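Local coordinates for conjugal transfer protein (Escherichia coli, PDB 5I97) that probably serves as a VirB8-like inner-membrane component of the pKM101 type IV secretion system, here as its NTF2-like part without the membrane helix, at residues G57-P62 and Y145-G150; L82-T87 and R113-P118; I127-Y132 and S155-P160. One frame throughout, in Å; residues are numbered along the deposited sequence.

Interaction 1 of 3, residues G57-P62 and Y145-G150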
ATOM      1  N   GLY A  57      21.000  12.216  -1.196  1.00 25.98           N
ATOM      2  CA  GLY A  57      22.170  13.038  -0.954  1.00 26.68           C
ATOM      3  C   GLY A  57      23.458  12.238  -0.883  1.00 27.12           C
ATOM      4  O   GLY A  57      24.473  12.638  -1.441  1.00 27.67           O
ATOM      5  N   LEU A  58      23.421  11.105  -0.190  1.00 26.96           N
ATOM      6  CA  LEU A  58      24.606  10.268  -0.049  1.00 27.45           C
ATOM      7  C   LEU A  58      24.960   9.556  -1.349  1.00 27.47           C
ATOM      8  O   LEU A  58      26.102   9.191  -1.561  1.00 28.04           O
ATOM      9  CB  LEU A  58      24.413   9.235   1.061  1.00 27.34           C
ATOM     10  CG  LEU A  58      24.203   9.777   2.472  1.00 27.50           C
ATOM     11  CD1 LEU A  58      23.916   8.641   3.432  1.00 28.67           C
ATOM     12  CD2 LEU A  58      25.432  10.559   2.919  1.00 28.33           C
ATOM     13  N   MET A  59      23.973   9.378  -2.220  1.00 26.92           N
ATOM     14  CA  MET A  59      24.167   8.627  -3.444  1.00 26.96           C
ATOM     15  C   MET A  59      24.271   9.527  -4.655  1.00 27.15           C
ATOM     16  O   MET A  59      23.999   9.096  -5.767  1.00 27.08           O
ATOM     17  CB  MET A  59      23.031   7.628  -3.644  1.00 26.35           C
ATOM     18  CG  MET A  59      22.940   6.577  -2.566  1.00 26.24           C
ATOM     19  SD  MET A  59      21.452   5.601  -2.759  1.00 25.53           S
ATOM     20  CE  MET A  59      21.477   4.679  -1.232  1.00 35.04           C
ATOM     21  N   SER A  60      24.664  10.777  -4.444  1.00 27.48           N
ATOM     22  CA  SER A  60      24.765  11.712  -5.550  1.00 27.75           C
ATOM     23  C   SER A  60      26.091  12.446  -5.480  1.00 28.56           C
ATOM     24  O   SER A  60      26.621  12.659  -4.400  1.00 28.81           O
ATOM     25  CB  SER A  60      23.621  12.743  -5.521  1.00 27.37           C
ATOM     26  OG  SER A  60      22.339  12.159  -5.368  1.00 26.65           O
ATOM     27  N   THR A  61      26.609  12.851  -6.633  1.00 29.03           N
ATOM     28  CA  THR A  61      27.685  13.813  -6.668  1.00 29.81           C
ATOM     29  C   THR A  61      27.104  15.140  -6.189  1.00 29.74           C
ATOM     30  O   THR A  61      25.896  15.358  -6.273  1.00 31.79           O
ATOM     31  CB  THR A  61      28.293  13.972  -8.073  1.00 30.39           C
ATOM     32  OG1 THR A  61      27.279  14.386  -8.991  1.00 30.07           O
ATOM     33  CG2 THR A  61      28.912  12.662  -8.557  1.00 30.59           C
ATOM     34  N   PRO A  62      27.951  16.023  -5.655  1.00 30.39           N
ATOM     35  CA  PRO A  62      27.409  17.288  -5.149  1.00 30.43           C
ATOM     36  C   PRO A  62      26.611  18.080  -6.190  1.00 30.34           C
ATOM     37  O   PRO A  62      25.646  18.754  -5.830  1.00 30.05           O
ATOM     38  CB  PRO A  62      28.667  18.053  -4.729  1.00 31.35           C
ATOM     39  CG  PRO A  62      29.643  16.986  -4.371  1.00 31.58           C
ATOM     40  CD  PRO A  62      29.364  15.824  -5.279  1.00 31.13           C
ATOM     41  N   TYR A 145      25.837   2.610   6.589  1.00 32.66           N
ATOM     42  CA  TYR A 145      24.666   1.766   6.781  1.00 35.04           C
ATOM     43  C   TYR A 145      23.627   2.042   5.699  1.00 39.69           C
ATOM     44  O   TYR A 145      22.604   1.375   5.624  1.00 51.15           O
ATOM     45  CB  TYR A 145      24.090   2.033   8.177  1.00 33.70           C
ATOM     46  CG  TYR A 145      22.847   1.268   8.609  1.00 31.13           C
ATOM     47  CD1 TYR A 145      22.940   0.011   9.198  1.00 33.37           C
ATOM     48  CD2 TYR A 145      21.586   1.838   8.489  1.00 27.95           C
ATOM     49  CE1 TYR A 145      21.800  -0.670   9.628  1.00 31.23           C
ATOM     50  CE2 TYR A 145      20.449   1.163   8.908  1.00 29.68           C
ATOM     51  CZ  TYR A 145      20.561  -0.085   9.480  1.00 32.18           C
ATOM     52  OH  TYR A 145      19.424  -0.751   9.893  1.00 36.99           O
ATOM     53  N   VAL A 146      23.919   3.016   4.844  1.00 37.28           N
ATOM     54  CA  VAL A 146      22.990   3.468   3.812  1.00 32.65           C
ATOM     55  C   VAL A 146      23.591   3.286   2.431  1.00 31.33           C
ATOM     56  O   VAL A 146      22.923   2.819   1.514  1.00 34.07           O
ATOM     57  CB  VAL A 146      22.584   4.945   4.012  1.00 28.66           C
ATOM     58  CG1 VAL A 146      21.696   5.406   2.888  1.00 26.06           C
ATOM     59  CG2 VAL A 146      21.858   5.108   5.322  1.00 26.64           C
ATOM     60  N   ASN A 147      24.855   3.662   2.297  1.00 32.87           N
ATOM     61  CA  ASN A 147      25.559   3.605   1.026  1.00 28.36           C
ATOM     62  C   ASN A 147      26.952   2.992   1.191  1.00 31.74           C
ATOM     63  O   ASN A 147      27.956   3.660   0.960  1.00 37.02           O
ATOM     64  CB  ASN A 147      25.671   5.017   0.451  1.00 27.82           C
ATOM     65  CG  ASN A 147      26.069   5.029  -0.996  1.00 27.94           C
ATOM     66  OD1 ASN A 147      25.838   4.069  -1.718  1.00 27.84           O
ATOM     67  ND2 ASN A 147      26.698   6.112  -1.425  1.00 28.26           N
ATOM     68  N   PRO A 148      27.013   1.695   1.546  1.00 31.21           N
ATOM     69  CA  PRO A 148      28.268   1.026   1.936  1.00 29.93           C
ATOM     70  C   PRO A 148      29.312   0.962   0.835  1.00 32.75           C
ATOM     71  O   PRO A 148      30.503   1.021   1.126  1.00 36.89           O
ATOM     72  CB  PRO A 148      27.820  -0.387   2.304  1.00 29.95           C
ATOM     73  CG  PRO A 148      26.326  -0.325   2.431  1.00 29.03           C
ATOM     74  CD  PRO A 148      25.882   0.755   1.506  1.00 31.91           C
ATOM     75  N   LEU A 149      28.874   0.852  -0.412  1.00 33.15           N
ATOM     76  CA  LEU A 149      29.793   0.722  -1.532  1.00 30.70           C
ATOM     77  C   LEU A 149      30.102   2.083  -2.148  1.00 30.68           C
ATOM     78  O   LEU A 149      30.801   2.180  -3.151  1.00 35.49           O
ATOM     79  CB  LEU A 149      29.215  -0.229  -2.576  1.00 30.49           C
ATOM     80  CG  LEU A 149      28.926  -1.647  -2.078  1.00 30.63           C
ATOM     81  CD1 LEU A 149      28.312  -2.496  -3.181  1.00 30.47           C
ATOM     82  CD2 LEU A 149      30.222  -2.286  -1.593  1.00 31.67           C
ATOM     83  N   GLY A 150      29.567   3.136  -1.546  1.00 30.95           N
ATOM     84  CA  GLY A 150      29.816   4.481  -2.033  1.00 30.24           C
ATOM     85  C   GLY A 150      29.251   4.706  -3.419  1.00 29.86           C
ATOM     86  O   GLY A 150      29.836   5.415  -4.230  1.00 30.23           O
TER
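Leu58 lays its CD1 methyl against the side chain of Val146, with CD1 4.0 Å from Val146 CG1. The side chains cross at about a right angle, and CD1 rests equally on CB and CG1 of Val146. CG of Leu58 lies opposite its own carbonyl carbon (chi1 -62°), which carries the isobutyl group out toward the 145-150 loop.

Met59 makes the second half of the contact. Its side chain runs extended beyond CG and crosses Asn147 at a slant before ending at Val146. On the way, Met59 CG comes 3.8 Å from Asn147 CG. At the end, the methyl CE of Met59 lies 3.6 Å from Val146 O and also touches Val146 CG1, where the two side chains cross nearly square. Val146 CG1 thus meets methyl groups from both Leu58 and Met59.

Asn147 is buried and points toward the 57-62 segment. With CG opposite the backbone N (chi1 -166°), its amide reaches toward the helix end, where Asn147 ND2 lies 3.1 Å from Leu58 O. The same ND2 donates to Phe151 O. A type I beta turn follows from Asn147 to Gly150, closed by a bond from Gly150 N to Asn147 O of 3.0 Å.

The contact is mainly apolar and modest in size, burying 215 Å² in all. It sets the C-terminal end of helix 49-58 against the loop that leads from helix 141-144 into strand 151-160. Trp33 and Tyr37 of helix 27-42 pack on Met59, and Phe151 of strand 151-160 touches it too. The backbone of Met59 is also hydrogen-bonded to Val153, which ties the helix end directly to that strand.

Interaction 2 of 3, residues L82-T87 and R113-P118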
ATOM      1  N   LEU A  82       3.637  20.193   0.840  1.00 25.18           N
ATOM      2  CA  LEU A  82       2.821  18.991   0.720  1.00 24.58           C
ATOM      3  C   LEU A  82       2.494  18.361   2.064  1.00 24.43           C
ATOM      4  O   LEU A  82       1.391  17.867   2.265  1.00 24.26           O
ATOM      5  CB  LEU A  82       3.520  17.935  -0.138  1.00 24.04           C
ATOM      6  CG  LEU A  82       3.873  18.191  -1.596  1.00 24.11           C
ATOM      7  CD1 LEU A  82       4.387  16.873  -2.234  1.00 23.57           C
ATOM      8  CD2 LEU A  82       2.695  18.742  -2.359  1.00 24.37           C
ATOM      9  N   GLY A  83       3.475  18.330   2.960  1.00 24.55           N
ATOM     10  CA  GLY A  83       3.307  17.630   4.214  1.00 24.45           C
ATOM     11  C   GLY A  83       2.904  16.196   3.943  1.00 23.80           C
ATOM     12  O   GLY A  83       3.513  15.484   3.142  1.00 31.26           O
ATOM     13  N   ASP A  84       1.816  15.798   4.582  1.00 23.77           N
ATOM     14  CA  ASP A  84       1.263  14.469   4.437  1.00 23.26           C
ATOM     15  C   ASP A  84      -0.040  14.507   3.659  1.00 23.18           C
ATOM     16  O   ASP A  84      -0.850  13.599   3.762  1.00 24.06           O
ATOM     17  CB  ASP A  84       1.041  13.860   5.821  1.00 27.15           C
ATOM     18  CG  ASP A  84       0.643  12.405   5.767  1.00 39.16           C
ATOM     19  OD1 ASP A  84       0.909  11.742   4.741  1.00 39.02           O
ATOM     20  OD2 ASP A  84       0.032  11.926   6.745  1.00 44.20           O
ATOM     21  N   SER A  85      -0.245  15.559   2.871  1.00 23.46           N
ATOM     22  CA  SER A  85      -1.484  15.708   2.121  1.00 23.52           C
ATOM     23  C   SER A  85      -1.596  14.742   0.954  1.00 26.72           C
ATOM     24  O   SER A  85      -2.696  14.424   0.514  1.00 30.89           O
ATOM     25  CB  SER A  85      -1.651  17.129   1.600  1.00 24.07           C
ATOM     26  OG  SER A  85      -0.691  17.434   0.617  1.00 24.03           O
ATOM     27  N   GLU A  86      -0.462  14.334   0.399  1.00 29.56           N
ATOM     28  CA  GLU A  86      -0.470  13.507  -0.801  1.00 24.23           C
ATOM     29  C   GLU A  86       0.716  12.573  -0.765  1.00 23.56           C
ATOM     30  O   GLU A  86       1.614  12.735   0.052  1.00 23.10           O
ATOM     31  CB  GLU A  86      -0.426  14.361  -2.073  1.00 22.76           C
ATOM     32  CG  GLU A  86       0.923  15.003  -2.337  1.00 22.91           C
ATOM     33  CD  GLU A  86       0.954  15.818  -3.601  1.00 23.27           C
ATOM     34  OE1 GLU A  86       0.301  16.876  -3.656  1.00 23.72           O
ATOM     35  OE2 GLU A  86       1.625  15.412  -4.557  1.00 23.17           O
ATOM     36  N   THR A  87       0.701  11.576  -1.639  1.00 24.46           N
ATOM     37  CA  THR A  87       1.795  10.625  -1.714  1.00 21.61           C
ATOM     38  C   THR A  87       2.035  10.152  -3.153  1.00 21.57           C
ATOM     39  O   THR A  87       1.113  10.127  -3.966  1.00 21.65           O
ATOM     40  CB  THR A  87       1.512   9.443  -0.795  1.00 21.37           C
ATOM     41  OG1 THR A  87       2.646   8.577  -0.770  1.00 27.09           O
ATOM     42  CG2 THR A  87       0.286   8.672  -1.273  1.00 21.25           C
ATOM     43  N   ARG A 113      -1.282   9.959  -5.195  1.00 21.89           N
ATOM     44  CA  ARG A 113      -2.562   9.906  -4.530  1.00 21.91           C
ATOM     45  C   ARG A 113      -2.752  11.105  -3.610  1.00 22.11           C
ATOM     46  O   ARG A 113      -1.986  11.315  -2.670  1.00 22.01           O
ATOM     47  CB  ARG A 113      -2.658   8.608  -3.724  1.00 24.74           C
ATOM     48  CG  ARG A 113      -3.772   8.572  -2.702  1.00 25.92           C
ATOM     49  CD  ARG A 113      -5.123   8.576  -3.397  1.00 33.94           C
ATOM     50  NE  ARG A 113      -6.229   8.531  -2.450  1.00 40.20           N
ATOM     51  CZ  ARG A 113      -6.840   7.414  -2.074  1.00 41.95           C
ATOM     52  NH1 ARG A 113      -6.423   6.245  -2.533  1.00 42.27           N
ATOM     53  NH2 ARG A 113      -7.846   7.463  -1.214  1.00 45.31           N
ATOM     54  N   VAL A 114      -3.790  11.880  -3.887  1.00 25.45           N
ATOM     55  CA  VAL A 114      -4.153  13.016  -3.054  1.00 24.25           C
ATOM     56  C   VAL A 114      -5.079  12.486  -1.971  1.00 27.95           C
ATOM     57  O   VAL A 114      -6.067  11.838  -2.281  1.00 31.82           O
ATOM     58  CB  VAL A 114      -4.833  14.105  -3.867  1.00 25.08           C
ATOM     59  CG1 VAL A 114      -4.955  15.372  -3.050  1.00 27.80           C
ATOM     60  CG2 VAL A 114      -4.049  14.366  -5.145  1.00 23.44           C
ATOM     61  N   ARG A 115      -4.751  12.730  -0.706  1.00 27.42           N
ATOM     62  CA  ARG A 115      -5.506  12.139   0.398  1.00 31.75           C
ATOM     63  C   ARG A 115      -6.958  12.629   0.447  1.00 38.10           C
ATOM     64  O   ARG A 115      -7.833  11.926   0.948  1.00 39.14           O
ATOM     65  CB  ARG A 115      -4.816  12.416   1.735  1.00 29.59           C
ATOM     66  CG  ARG A 115      -3.437  11.774   1.894  1.00 26.25           C
ATOM     67  CD  ARG A 115      -3.524  10.423   2.548  1.00 29.29           C
ATOM     68  NE  ARG A 115      -2.265   9.686   2.491  1.00 33.65           N
ATOM     69  CZ  ARG A 115      -1.235   9.905   3.303  1.00 34.67           C
ATOM     70  NH1 ARG A 115      -1.321  10.848   4.229  1.00 36.20           N
ATOM     71  NH2 ARG A 115      -0.123   9.185   3.193  1.00 29.60           N
ATOM     72  N   SER A 116      -7.215  13.831  -0.059  1.00 35.84           N
ATOM     73  CA  SER A 116      -8.584  14.348  -0.104  1.00 37.95           C
ATOM     74  C   SER A 116      -9.443  13.507  -1.060  1.00 39.39           C
ATOM     75  O   SER A 116     -10.628  13.305  -0.800  1.00 44.57           O
ATOM     76  CB  SER A 116      -8.618  15.834  -0.494  1.00 36.08           C
ATOM     77  OG  SER A 116      -8.576  16.031  -1.898  1.00 36.87           O
ATOM     78  N   ASN A 117      -8.859  13.058  -2.175  1.00 43.30           N
ATOM     79  CA  ASN A 117      -9.568  12.215  -3.154  1.00 36.87           C
ATOM     80  C   ASN A 117      -9.786  10.768  -2.680  1.00 34.35           C
ATOM     81  O   ASN A 117      -9.042  10.272  -1.831  1.00 32.14           O
ATOM     82  CB  ASN A 117      -8.824  12.208  -4.492  1.00 31.06           C
ATOM     83  CG  ASN A 117      -8.854  13.548  -5.177  1.00 29.73           C
ATOM     84  OD1 ASN A 117      -9.688  14.391  -4.862  1.00 30.75           O
ATOM     85  ND2 ASN A 117      -7.959  13.749  -6.143  1.00 27.92           N
ATOM     86  N   PRO A 118     -10.819  10.090  -3.221  1.00 34.99           N
ATOM     87  CA  PRO A 118     -11.062   8.681  -2.872  1.00 33.47           C
ATOM     88  C   PRO A 118     -10.244   7.679  -3.699  1.00 39.55           C
ATOM     89  O   PRO A 118     -10.015   6.565  -3.235  1.00 36.14           O
ATOM     90  CB  PRO A 118     -12.554   8.515  -3.157  1.00 28.19           C
ATOM     91  CG  PRO A 118     -12.812   9.453  -4.282  1.00 26.46           C
ATOM     92  CD  PRO A 118     -11.898  10.638  -4.066  1.00 31.06           C
TER
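Asp84 and Arg115 form a salt bridge across the two segments. NH1 of Arg115 is modelled 2.5 Å from OD1 of Asp84, with a bent N-H...O angle of 136°; so short a length is doubtful at this resolution. The carboxylate and guanidinium planes stand 83° apart. The groups therefore meet almost perpendicularly, with the carboxylate at the edge of the guanidinium, and not as a flat two-bonded pair.

The backbone supplies the regular bonds. Thr87 and Arg113 are a hydrogen-bonded antiparallel pair. Thr87 N gives to Arg113 O at 2.9 Å, and Arg113 N gives to Thr87 O at 2.7 Å. Glu86 and Val114 form the adjoining non-hydrogen-bonded pair. Beyond it, Arg115 N donates to Ser85 O at 2.9 Å, and this oxygen also lies close to Arg115 CG. Thr87 CG2 packs on Arg113 CB at 3.8 Å.

Two turns position these groups. A type II' turn runs from Leu82 to Ser85, and Leu82 O accepts from both Ser85 N and Ser85 OG. A type I turn runs from Val114 to Asn117. The Arg115 chain bends at chi2 (-92°), which swings its guanidinium back to Asp84.

Further out, Asp84 OD2 is hydrogen-bonded to Tyr47 and to His101 of the second subunit, which also packs on Arg115. Thr87 OG1 bonds to Tyr44 O. Glu86 pairs with Arg112, and Arg113 with Asp120, so these charges have mates outside the two segments.

The open end of the hairpin of strands 86-98 and 103-114 is thus joined by backbone bonds, with the Asp84-Arg115 salt bridge added at the surface. The nearby guanidinium would tend to keep Asp84 ionised, and its carboxylate links the salt bridge to the subunit interface.

Interaction 3 of 3, residues I127-Y132 and S155-P160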
ATOM      1  N   ILE A 127      11.131   7.970 -18.236  1.00 26.76           N
ATOM      2  CA  ILE A 127      12.437   7.395 -18.532  1.00 27.15           C
ATOM      3  C   ILE A 127      13.511   8.163 -17.772  1.00 27.01           C
ATOM      4  O   ILE A 127      13.613   9.384 -17.893  1.00 27.20           O
ATOM      5  CB  ILE A 127      12.759   7.433 -20.031  1.00 28.09           C
ATOM      6  CG1 ILE A 127      11.603   6.851 -20.843  1.00 28.35           C
ATOM      7  CG2 ILE A 127      14.044   6.683 -20.314  1.00 28.54           C
ATOM      8  CD1 ILE A 127      11.777   6.981 -22.338  1.00 29.38           C
ATOM      9  N   ALA A 128      14.317   7.448 -16.999  1.00 26.77           N
ATOM     10  CA  ALA A 128      15.433   8.054 -16.290  1.00 26.75           C
ATOM     11  C   ALA A 128      16.765   7.634 -16.911  1.00 27.43           C
ATOM     12  O   ALA A 128      17.103   6.449 -16.930  1.00 27.52           O
ATOM     13  CB  ALA A 128      15.394   7.674 -14.826  1.00 26.05           C
ATOM     14  N   ILE A 129      17.490   8.607 -17.456  1.00 27.99           N
ATOM     15  CA  ILE A 129      18.842   8.373 -17.965  1.00 28.70           C
ATOM     16  C   ILE A 129      19.868   8.742 -16.900  1.00 28.56           C
ATOM     17  O   ILE A 129      19.983   9.896 -16.513  1.00 28.51           O
ATOM     18  CB  ILE A 129      19.128   9.184 -19.239  1.00 29.55           C
ATOM     19  CG1 ILE A 129      18.033   8.962 -20.287  1.00 29.77           C
ATOM     20  CG2 ILE A 129      20.513   8.854 -19.780  1.00 30.35           C
ATOM     21  CD1 ILE A 129      17.908   7.540 -20.749  1.00 34.53           C
ATOM     22  N   MET A 130      20.625   7.764 -16.434  1.00 28.58           N
ATOM     23  CA  MET A 130      21.462   7.980 -15.266  1.00 28.41           C
ATOM     24  C   MET A 130      22.926   7.692 -15.542  1.00 29.16           C
ATOM     25  O   MET A 130      23.257   6.765 -16.273  1.00 29.64           O
ATOM     26  CB  MET A 130      20.974   7.100 -14.118  1.00 27.71           C
ATOM     27  CG  MET A 130      19.466   7.091 -13.947  1.00 27.03           C
ATOM     28  SD  MET A 130      18.936   5.941 -12.682  1.00 26.35           S
ATOM     29  CE  MET A 130      19.827   6.558 -11.255  1.00 26.22           C
ATOM     30  N   GLY A 131      23.801   8.491 -14.947  1.00 29.34           N
ATOM     31  CA  GLY A 131      25.219   8.190 -14.922  1.00 30.02           C
ATOM     32  C   GLY A 131      25.567   7.762 -13.512  1.00 29.64           C
ATOM     33  O   GLY A 131      25.052   8.331 -12.558  1.00 29.06           O
ATOM     34  N   TYR A 132      26.384   6.727 -13.366  1.00 30.02           N
ATOM     35  CA  TYR A 132      26.738   6.253 -12.040  1.00 29.78           C
ATOM     36  C   TYR A 132      28.167   5.710 -11.950  1.00 30.59           C
ATOM     37  O   TYR A 132      28.844   5.508 -12.956  1.00 31.34           O
ATOM     38  CB  TYR A 132      25.750   5.185 -11.581  1.00 29.14           C
ATOM     39  CG  TYR A 132      25.846   3.890 -12.337  1.00 29.53           C
ATOM     40  CD1 TYR A 132      25.209   3.730 -13.551  1.00 29.63           C
ATOM     41  CD2 TYR A 132      26.583   2.823 -11.839  1.00 29.90           C
ATOM     42  CE1 TYR A 132      25.300   2.549 -14.248  1.00 30.09           C
ATOM     43  CE2 TYR A 132      26.678   1.647 -12.522  1.00 30.35           C
ATOM     44  CZ  TYR A 132      26.037   1.510 -13.726  1.00 30.45           C
ATOM     45  OH  TYR A 132      26.125   0.322 -14.417  1.00 31.00           O
ATOM     46  N   SER A 155      24.951  11.745 -13.188  1.00 29.53           N
ATOM     47  CA  SER A 155      24.068  12.573 -13.988  1.00 29.52           C
ATOM     48  C   SER A 155      22.670  11.984 -13.909  1.00 28.76           C
ATOM     49  O   SER A 155      22.512  10.782 -13.735  1.00 28.46           O
ATOM     50  CB  SER A 155      24.549  12.690 -15.427  1.00 30.34           C
ATOM     51  OG  SER A 155      24.291  11.513 -16.148  1.00 30.35           O
ATOM     52  N   TYR A 156      21.654  12.831 -14.002  1.00 28.51           N
ATOM     53  CA  TYR A 156      20.299  12.366 -13.804  1.00 27.81           C
ATOM     54  C   TYR A 156      19.308  13.252 -14.525  1.00 27.89           C
ATOM     55  O   TYR A 156      19.195  14.443 -14.256  1.00 28.01           O
ATOM     56  CB  TYR A 156      19.976  12.319 -12.312  1.00 27.16           C
ATOM     57  CG  TYR A 156      18.663  11.647 -11.980  1.00 26.46           C
ATOM     58  CD1 TYR A 156      18.573  10.268 -11.907  1.00 26.20           C
ATOM     59  CD2 TYR A 156      17.527  12.392 -11.723  1.00 26.12           C
ATOM     60  CE1 TYR A 156      17.390   9.650 -11.596  1.00 25.62           C
ATOM     61  CE2 TYR A 156      16.339  11.784 -11.408  1.00 25.54           C
ATOM     62  CZ  TYR A 156      16.277  10.412 -11.349  1.00 25.29           C
ATOM     63  OH  TYR A 156      15.104   9.788 -11.039  1.00 24.77           O
ATOM     64  N   ARG A 157      18.600  12.670 -15.473  1.00 27.93           N
ATOM     65  CA  ARG A 157      17.551  13.398 -16.147  1.00 28.04           C
ATOM     66  C   ARG A 157      16.391  12.468 -16.440  1.00 27.64           C
ATOM     67  O   ARG A 157      16.575  11.324 -16.863  1.00 27.70           O
ATOM     68  CB  ARG A 157      18.113  14.085 -17.393  1.00 28.96           C
ATOM     69  CG  ARG A 157      18.406  13.203 -18.561  1.00 35.67           C
ATOM     70  CD  ARG A 157      18.804  14.037 -19.769  1.00 45.04           C
ATOM     71  NE  ARG A 157      19.321  13.207 -20.860  1.00 52.73           N
ATOM     72  CZ  ARG A 157      18.596  12.751 -21.877  1.00 58.40           C
ATOM     73  NH1 ARG A 157      17.303  13.045 -21.966  1.00 56.73           N
ATOM     74  NH2 ARG A 157      19.175  12.003 -22.811  1.00 62.29           N
ATOM     75  N   VAL A 158      15.193  12.973 -16.178  1.00 27.29           N
ATOM     76  CA  VAL A 158      13.973  12.221 -16.360  1.00 26.93           C
ATOM     77  C   VAL A 158      13.130  12.894 -17.423  1.00 27.40           C
ATOM     78  O   VAL A 158      13.058  14.111 -17.491  1.00 27.69           O
ATOM     79  CB  VAL A 158      13.188  12.104 -15.039  1.00 26.13           C
ATOM     80  CG1 VAL A 158      11.867  11.374 -15.247  1.00 25.82           C
ATOM     81  CG2 VAL A 158      14.034  11.385 -13.993  1.00 25.76           C
ATOM     82  N   ASN A 159      12.507  12.082 -18.262  1.00 27.55           N
ATOM     83  CA  ASN A 159      11.612  12.556 -19.296  1.00 28.06           C
ATOM     84  C   ASN A 159      10.417  11.648 -19.348  1.00 27.73           C
ATOM     85  O   ASN A 159      10.517  10.479 -18.976  1.00 27.34           O
ATOM     86  CB  ASN A 159      12.295  12.591 -20.666  1.00 29.01           C
ATOM     87  CG  ASN A 159      13.540  13.441 -20.686  1.00 29.44           C
ATOM     88  OD1 ASN A 159      14.636  12.954 -20.946  1.00 29.74           O
ATOM     89  ND2 ASN A 159      13.371  14.728 -20.446  1.00 29.56           N
ATOM     90  N   PRO A 160       9.273  12.180 -19.796  1.00 27.94           N
ATOM     91  CA  PRO A 160       8.082  11.335 -19.899  1.00 27.72           C
ATOM     92  C   PRO A 160       8.265  10.299 -20.997  1.00 28.26           C
ATOM     93  O   PRO A 160       9.119  10.496 -21.847  1.00 28.94           O
ATOM     94  CB  PRO A 160       6.975  12.329 -20.269  1.00 28.05           C
ATOM     95  CG  PRO A 160       7.508  13.671 -19.863  1.00 28.15           C
ATOM     96  CD  PRO A 160       8.979  13.595 -20.083  1.00 28.39           C
TER
HETATM   97  O   HOH W   1      22.068  11.512 -17.331  1.00 29.92           O
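Met130 and Tyr156 are brought side by side by their torsions. Tyr156 swings its ring away from its own backbone N (chi1 -171°), which lays it beside Met130. The Met130 chain bends at its last torsion (chi3 58°), which turns CE back toward the ring. Met130 CG lies 3.9 Å from Tyr156 CD1. Met130 SD sits at the edge of the Tyr156 ring, 5.4 Å from its centroid, in a Met-aromatic contact. Met130 also packs on Leu34, Tyr37 and Val38 of helix 27-42. A glycine in place of Met130 would probably leave this side of the Tyr156 ring without its neighbour and open a gap beneath that helix.

On the same face, Ala128 CB touches Val158 CG2 at 4.0 Å. On the other face, Ile129 lies alongside Arg157, with Ile129 CG1 4.1 Å above the centre of the guanidinium plane.

The backbones pair closely. Ile127 N bonds to Asn159 O at 2.7 Å, nearly straight. The bonds of Ile129 with Arg157 and of Gly131 with Ser155 continue the ladder, though Ser155 N to Gly131 O is weak. A water links Ile129 O to Ser155 OG.

Tyr156 OH is bonded to Glu42, and Tyr37 meets the Tyr156 ring edge-to-face. The strands run antiparallel at 178°, as neighbours in a four-stranded sheet. The face that carries Met130 and Tyr156 packs on helix 27-42, an arrangement consistent with the NTF2-like fold of VirB8 domains.

The three contacts sit in one VirB8 domain but do not touch. Interactions 1 and 3 are the closer pair, with centres 17 Å apart and nearest atoms about 5 Å apart. Both involve strand 151-160 or the loop leading into it, and Met59 and Met130 both reach Tyr37 of helix 27-42. Interaction 2 lies on the opposite side of the chain's centre from interaction 1, their centres being 29 Å apart. Interactions 2 and 3 are joined through the sheet, because strands 103-114 and 124-134 are neighbours; their centres are 26 Å apart. Of the three, interaction 2 alone touches the second subunit.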